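Local coordinates for zinc-type alcohol dehydrogenase-like protein YAHK (Escherichia coli, PDB 1UUF) that reduces a wide range of aldehydes to the corresponding alcohols, strongly preferring NADPH to NADH as electron donor and binding two zinc ions per subunit, at residues Tyr159-Arg164 with Pro318-Met323; Tyr184-His189 with Ala310-Gly315. One frame throughout, in Å; residues are numbered along the deposited sequence.

Contact 1 (Tyr159-Arg164 with Pro318-Met323); sequences YVLRIR and PETQEM
Gln321 reaches from its helix to the backbone of Arg162 and grips it twice. Arg162 N donates to Gln321 OE1 over 2.9 Å, N-H...O angle 176°, the hydrogen bond reaching a lone pair of OE1 in the carbonyl plane. Gln321 NE2 returns a bond of 3.0 Å to Arg162 O, again on a lone pair, and that oxygen lies in the plane of the amide. A bend about CB-CG (chi2 62°) turns the carboxamide so that its C=O and N-H meet the N-H and C=O of one residue, much as a neighbouring strand would. Beside it, the Leu161 side chain runs antiparallel to that of Gln321, CD1 3.9 Å from Gln321 CB, and lies roughly perpendicular to that of Thr320, Leu161 CG 3.8 Å from Thr320 CG2. Strand 161-162, an end strand of the mixed sheet in the GroES-like part, is thereby tied to helix 317-330. An alanine in place of Gln321 would probably leave both Arg162 N and Arg162 O without these partners. In the second shell, Asp325 OD1 accepts a further bond from Gln321 NE2, and Thr320 OG1 bonds to Gly316 O. Leu161 and Ile163 pair through their backbones with Gly105 and Leu103 of strand 103-106.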
# COMPACT_ATOMS: atom_id res chain seq x y z
N TYR A 159 -6.21 -23.01 -18.65
CA TYR A 159 -4.93 -22.55 -18.12
C TYR A 159 -3.75 -22.70 -19.06
O TYR A 159 -2.60 -22.53 -18.65
CB TYR A 159 -4.67 -23.28 -16.79
CG TYR A 159 -5.87 -23.20 -15.88
CD1 TYR A 159 -6.92 -24.11 -15.98
CD2 TYR A 159 -6.01 -22.14 -14.98
CE1 TYR A 159 -8.08 -23.98 -15.21
CE2 TYR A 159 -7.16 -21.99 -14.20
CZ TYR A 159 -8.19 -22.91 -14.33
OH TYR A 159 -9.33 -22.75 -13.58
N VAL A 160 -4.03 -23.01 -20.32
CA VAL A 160 -2.98 -23.15 -21.32
C VAL A 160 -2.98 -21.87 -22.15
O VAL A 160 -4.04 -21.40 -22.56
CB VAL A 160 -3.23 -24.36 -22.23
CG1 VAL A 160 -2.17 -24.43 -23.33
CG2 VAL A 160 -3.21 -25.64 -21.41
N LEU A 161 -1.79 -21.33 -22.39
CA LEU A 161 -1.64 -20.09 -23.16
C LEU A 161 -1.15 -20.36 -24.57
O LEU A 161 -0.47 -21.35 -24.82
CB LEU A 161 -0.63 -19.16 -22.47
CG LEU A 161 -0.92 -18.60 -21.07
CD1 LEU A 161 -2.25 -17.86 -21.09
CD2 LEU A 161 -0.95 -19.73 -20.05
N ARG A 162 -1.49 -19.47 -25.50
CA ARG A 162 -1.06 -19.62 -26.89
C ARG A 162 0.16 -18.74 -27.14
O ARG A 162 0.16 -17.55 -26.83
CB ARG A 162 -2.19 -19.19 -27.84
CG ARG A 162 -1.90 -19.40 -29.32
CD ARG A 162 -1.76 -20.88 -29.66
NE ARG A 162 -1.55 -21.11 -31.09
CZ ARG A 162 -2.49 -20.96 -32.02
NH1 ARG A 162 -3.71 -20.56 -31.68
NH2 ARG A 162 -2.21 -21.18 -33.29
N ILE A 163 1.21 -19.34 -27.71
CA ILE A 163 2.44 -18.62 -28.03
C ILE A 163 2.37 -18.16 -29.48
O ILE A 163 2.10 -18.96 -30.38
CB ILE A 163 3.69 -19.51 -27.86
CG1 ILE A 163 3.79 -20.00 -26.42
CG2 ILE A 163 4.94 -18.75 -28.28
CD1 ILE A 163 3.71 -18.91 -25.38
N ARG A 164 2.60 -16.86 -29.70
CA ARG A 164 2.55 -16.28 -31.04
C ARG A 164 3.94 -15.90 -31.57
O ARG A 164 4.07 -15.47 -32.72
CB ARG A 164 1.65 -15.04 -31.03
CG ARG A 164 0.18 -15.34 -30.73
CD ARG A 164 -0.47 -16.19 -31.82
NE ARG A 164 -1.89 -16.41 -31.57
CZ ARG A 164 -2.71 -17.07 -32.39
NH1 ARG A 164 -2.25 -17.58 -33.53
NH2 ARG A 164 -3.99 -17.22 -32.07
N PRO A 318 -6.07 -14.63 -18.28
CA PRO A 318 -6.32 -13.64 -19.33
C PRO A 318 -5.17 -12.65 -19.52
O PRO A 318 -4.79 -12.35 -20.65
CB PRO A 318 -7.60 -12.95 -18.86
CG PRO A 318 -8.33 -14.06 -18.17
CD PRO A 318 -7.23 -14.73 -17.37
N GLU A 319 -4.62 -12.15 -18.42
CA GLU A 319 -3.52 -11.20 -18.52
C GLU A 319 -2.24 -11.86 -18.99
O GLU A 319 -1.42 -11.23 -19.66
CB GLU A 319 -3.28 -10.49 -17.19
CG GLU A 319 -2.20 -9.42 -17.29
CD GLU A 319 -2.12 -8.55 -16.05
OE1 GLU A 319 -2.02 -9.12 -14.94
OE2 GLU A 319 -2.17 -7.31 -16.18
N THR A 320 -2.04 -13.12 -18.63
CA THR A 320 -0.85 -13.84 -19.06
C THR A 320 -0.93 -13.96 -20.58
O THR A 320 0.08 -13.82 -21.27
CB THR A 320 -0.78 -15.25 -18.43
OG1 THR A 320 -0.83 -15.12 -17.00
CG2 THR A 320 0.54 -15.94 -18.79
N GLN A 321 -2.13 -14.20 -21.11
CA GLN A 321 -2.29 -14.29 -22.56
C GLN A 321 -2.04 -12.93 -23.21
O GLN A 321 -1.42 -12.85 -24.26
CB GLN A 321 -3.70 -14.77 -22.92
CG GLN A 321 -3.86 -15.02 -24.42
CD GLN A 321 -2.93 -16.10 -24.93
OE1 GLN A 321 -3.12 -17.28 -24.64
NE2 GLN A 321 -1.90 -15.71 -25.69
N GLU A 322 -2.55 -11.88 -22.58
CA GLU A 322 -2.37 -10.52 -23.09
C GLU A 322 -0.88 -10.21 -23.16
O GLU A 322 -0.39 -9.64 -24.14
CB GLU A 322 -3.05 -9.52 -22.16
CG GLU A 322 -2.95 -8.07 -22.62
CD GLU A 322 -3.43 -7.09 -21.57
OE1 GLU A 322 -2.62 -6.66 -20.73
OE2 GLU A 322 -4.64 -6.75 -21.59
N MET A 323 -0.16 -10.60 -22.11
CA MET A 323 1.27 -10.36 -22.05
C MET A 323 1.99 -11.07 -23.18
O MET A 323 2.85 -10.49 -23.84
CB MET A 323 1.83 -10.85 -20.71
CG MET A 323 3.33 -10.71 -20.61
SD MET A 323 4.01 -11.76 -19.33
CE MET A 323 3.55 -13.40 -19.96

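Contact 2 (Tyr184-His189 with Ala310-Gly315); sequences YSPLRH and AGSMIG
Behind the helix side that Ser185 and Pro186 present to Ser312 and Ile314, the ring of Tyr184 carries Arg188 CG on one face, 3.5 Å above its plane and toward the rim. The arginine chain then curls round, so that the guanidinium lies with its edge, in plane, against Tyr184 CE2 and holds the hydroxyl side-on with two nitrogens. Arg188 NE to Tyr184 OH is the straighter bond, 2.9 Å at 162°. Facing the other segment, the Pro186 ring approaches Ser312 with its CB and CD atoms, CD lying 4.0 Å from Ser312 OG. Closer still, Ser185 CB packs against Ile314 O at 3.2 Å.

No direct hydrogen bond spans the two segments; two waters do the work. Water 1 donates to Ser185 OG and to Ser312 OG, each at 2.9 Å. Water 2 donates to Ser185 OG and to Ile314 O. Ser185 OG, anti to its own amide nitrogen (chi1 -172°), is thus placed between both waters. Ile314 has a positive phi of 35°, uncommon for a beta-branched residue; its carbonyl faces the helix, while its side chain sets out away from 184-189 and packs on Cys178 and Thr182, earlier in the same helix.

The contact sets helix 176-189, which carries the catalytic-zinc ligand Cys178, against the chain leaving strand 308-311, the outermost strand, within this chain, of the parallel Rossmann-type sheet. At Ala310 that sheet runs on, antiparallel, into the second subunit.

With both waters donating to it, Ser185 OG probably spends its own hydrogen on Glu319 OE1, a pattern that would fix the hydroxyl's rotation and make the two bridging waters part of the joint.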
# COMPACT_ATOMS: atom_id res chain seq x y z
N TYR A 184 4.89 -8.04 -15.42
CA TYR A 184 3.93 -7.43 -16.33
C TYR A 184 2.64 -7.05 -15.60
O TYR A 184 2.12 -5.95 -15.78
CB TYR A 184 3.57 -8.40 -17.46
CG TYR A 184 2.63 -7.84 -18.50
CD1 TYR A 184 3.12 -7.13 -19.60
CD2 TYR A 184 1.25 -8.04 -18.40
CE1 TYR A 184 2.25 -6.63 -20.58
CE2 TYR A 184 0.38 -7.55 -19.37
CZ TYR A 184 0.89 -6.84 -20.45
OH TYR A 184 0.03 -6.35 -21.41
N SER A 185 2.13 -7.97 -14.79
CA SER A 185 0.88 -7.72 -14.07
C SER A 185 0.86 -6.44 -13.23
O SER A 185 -0.05 -5.61 -13.36
CB SER A 185 0.52 -8.92 -13.20
OG SER A 185 -0.78 -8.75 -12.66
N PRO A 186 1.85 -6.26 -12.33
CA PRO A 186 1.84 -5.05 -11.52
C PRO A 186 2.12 -3.79 -12.34
O PRO A 186 1.61 -2.72 -12.02
CB PRO A 186 2.92 -5.32 -10.47
CG PRO A 186 3.87 -6.25 -11.17
CD PRO A 186 2.92 -7.18 -11.91
N LEU A 187 2.92 -3.91 -13.39
CA LEU A 187 3.20 -2.76 -14.23
C LEU A 187 1.90 -2.28 -14.85
O LEU A 187 1.64 -1.08 -14.94
CB LEU A 187 4.21 -3.11 -15.33
CG LEU A 187 5.65 -3.28 -14.85
CD1 LEU A 187 6.50 -3.84 -15.99
CD2 LEU A 187 6.20 -1.93 -14.37
N ARG A 188 1.06 -3.23 -15.27
CA ARG A 188 -0.23 -2.88 -15.85
C ARG A 188 -1.20 -2.39 -14.77
O ARG A 188 -1.90 -1.40 -14.95
CB ARG A 188 -0.86 -4.08 -16.57
CG ARG A 188 -0.21 -4.44 -17.90
CD ARG A 188 -0.23 -3.27 -18.87
NE ARG A 188 0.11 -3.68 -20.24
CZ ARG A 188 0.41 -2.84 -21.22
NH1 ARG A 188 0.42 -1.53 -21.01
NH2 ARG A 188 0.69 -3.31 -22.43
N HIS A 189 -1.23 -3.09 -13.63
CA HIS A 189 -2.14 -2.70 -12.56
C HIS A 189 -1.91 -1.28 -12.07
O HIS A 189 -2.86 -0.54 -11.80
CB HIS A 189 -2.04 -3.67 -11.38
CG HIS A 189 -3.18 -3.55 -10.42
ND1 HIS A 189 -3.01 -3.16 -9.11
CD2 HIS A 189 -4.51 -3.77 -10.58
CE1 HIS A 189 -4.19 -3.14 -8.50
NE2 HIS A 189 -5.11 -3.51 -9.37
N ALA A 310 2.76 -2.33 -1.58
CA ALA A 310 1.86 -3.42 -1.92
C ALA A 310 2.63 -4.64 -2.37
O ALA A 310 3.86 -4.62 -2.46
CB ALA A 310 0.91 -2.97 -3.03
N GLY A 311 1.90 -5.71 -2.63
CA GLY A 311 2.52 -6.93 -3.10
C GLY A 311 1.74 -7.42 -4.30
O GLY A 311 0.63 -6.95 -4.56
N SER A 312 2.32 -8.34 -5.05
CA SER A 312 1.64 -8.89 -6.22
C SER A 312 2.32 -10.20 -6.59
O SER A 312 3.52 -10.35 -6.39
CB SER A 312 1.74 -7.91 -7.40
OG SER A 312 1.12 -8.43 -8.56
N MET A 313 1.56 -11.16 -7.09
CA MET A 313 2.17 -12.41 -7.52
C MET A 313 1.59 -12.85 -8.86
O MET A 313 0.38 -12.78 -9.10
CB MET A 313 2.03 -13.52 -6.47
CG MET A 313 0.63 -13.91 -6.09
SD MET A 313 0.69 -15.42 -5.07
CE MET A 313 -0.11 -16.59 -6.17
N ILE A 314 2.50 -13.28 -9.75
CA ILE A 314 2.16 -13.70 -11.10
C ILE A 314 1.02 -12.90 -11.71
O ILE A 314 1.01 -11.67 -11.61
CB ILE A 314 1.87 -15.21 -11.17
CG1 ILE A 314 0.74 -15.60 -10.20
CG2 ILE A 314 3.13 -15.98 -10.84
CD1 ILE A 314 0.36 -17.07 -10.29
N GLY A 315 0.09 -13.58 -12.36
CA GLY A 315 -1.05 -12.90 -12.96
C GLY A 315 -2.10 -13.92 -13.32
O GLY A 315 -1.82 -15.12 -13.32
O HOH W 1 -0.74 -7.04 -10.32
O HOH W 2 -1.21 -10.32 -10.28

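How the contacts relate
The centres of contacts 1 and 2 lie about 15 Å apart, and helix 317-330, which follows strand 308-311 in the chain, joins them: Gln321 and Thr320 serve contact 1, while other side chains of the same helix reach 184-189. Glu319 OE1 lies 2.6 Å from Ser185 OG and Glu322 OE1 2.8 Å from Tyr184 OH, both probable hydrogen bonds, and Met323 CG packs on Tyr184 CG at 3.6 Å. In sequence, both segments of contact 2 fall between the two of contact 1. Contact 2 is nearer the catalytic zinc, the Ile314 side chain being about 6 Å from a bound zinc ion, against about 11 Å for the side chain of Thr320.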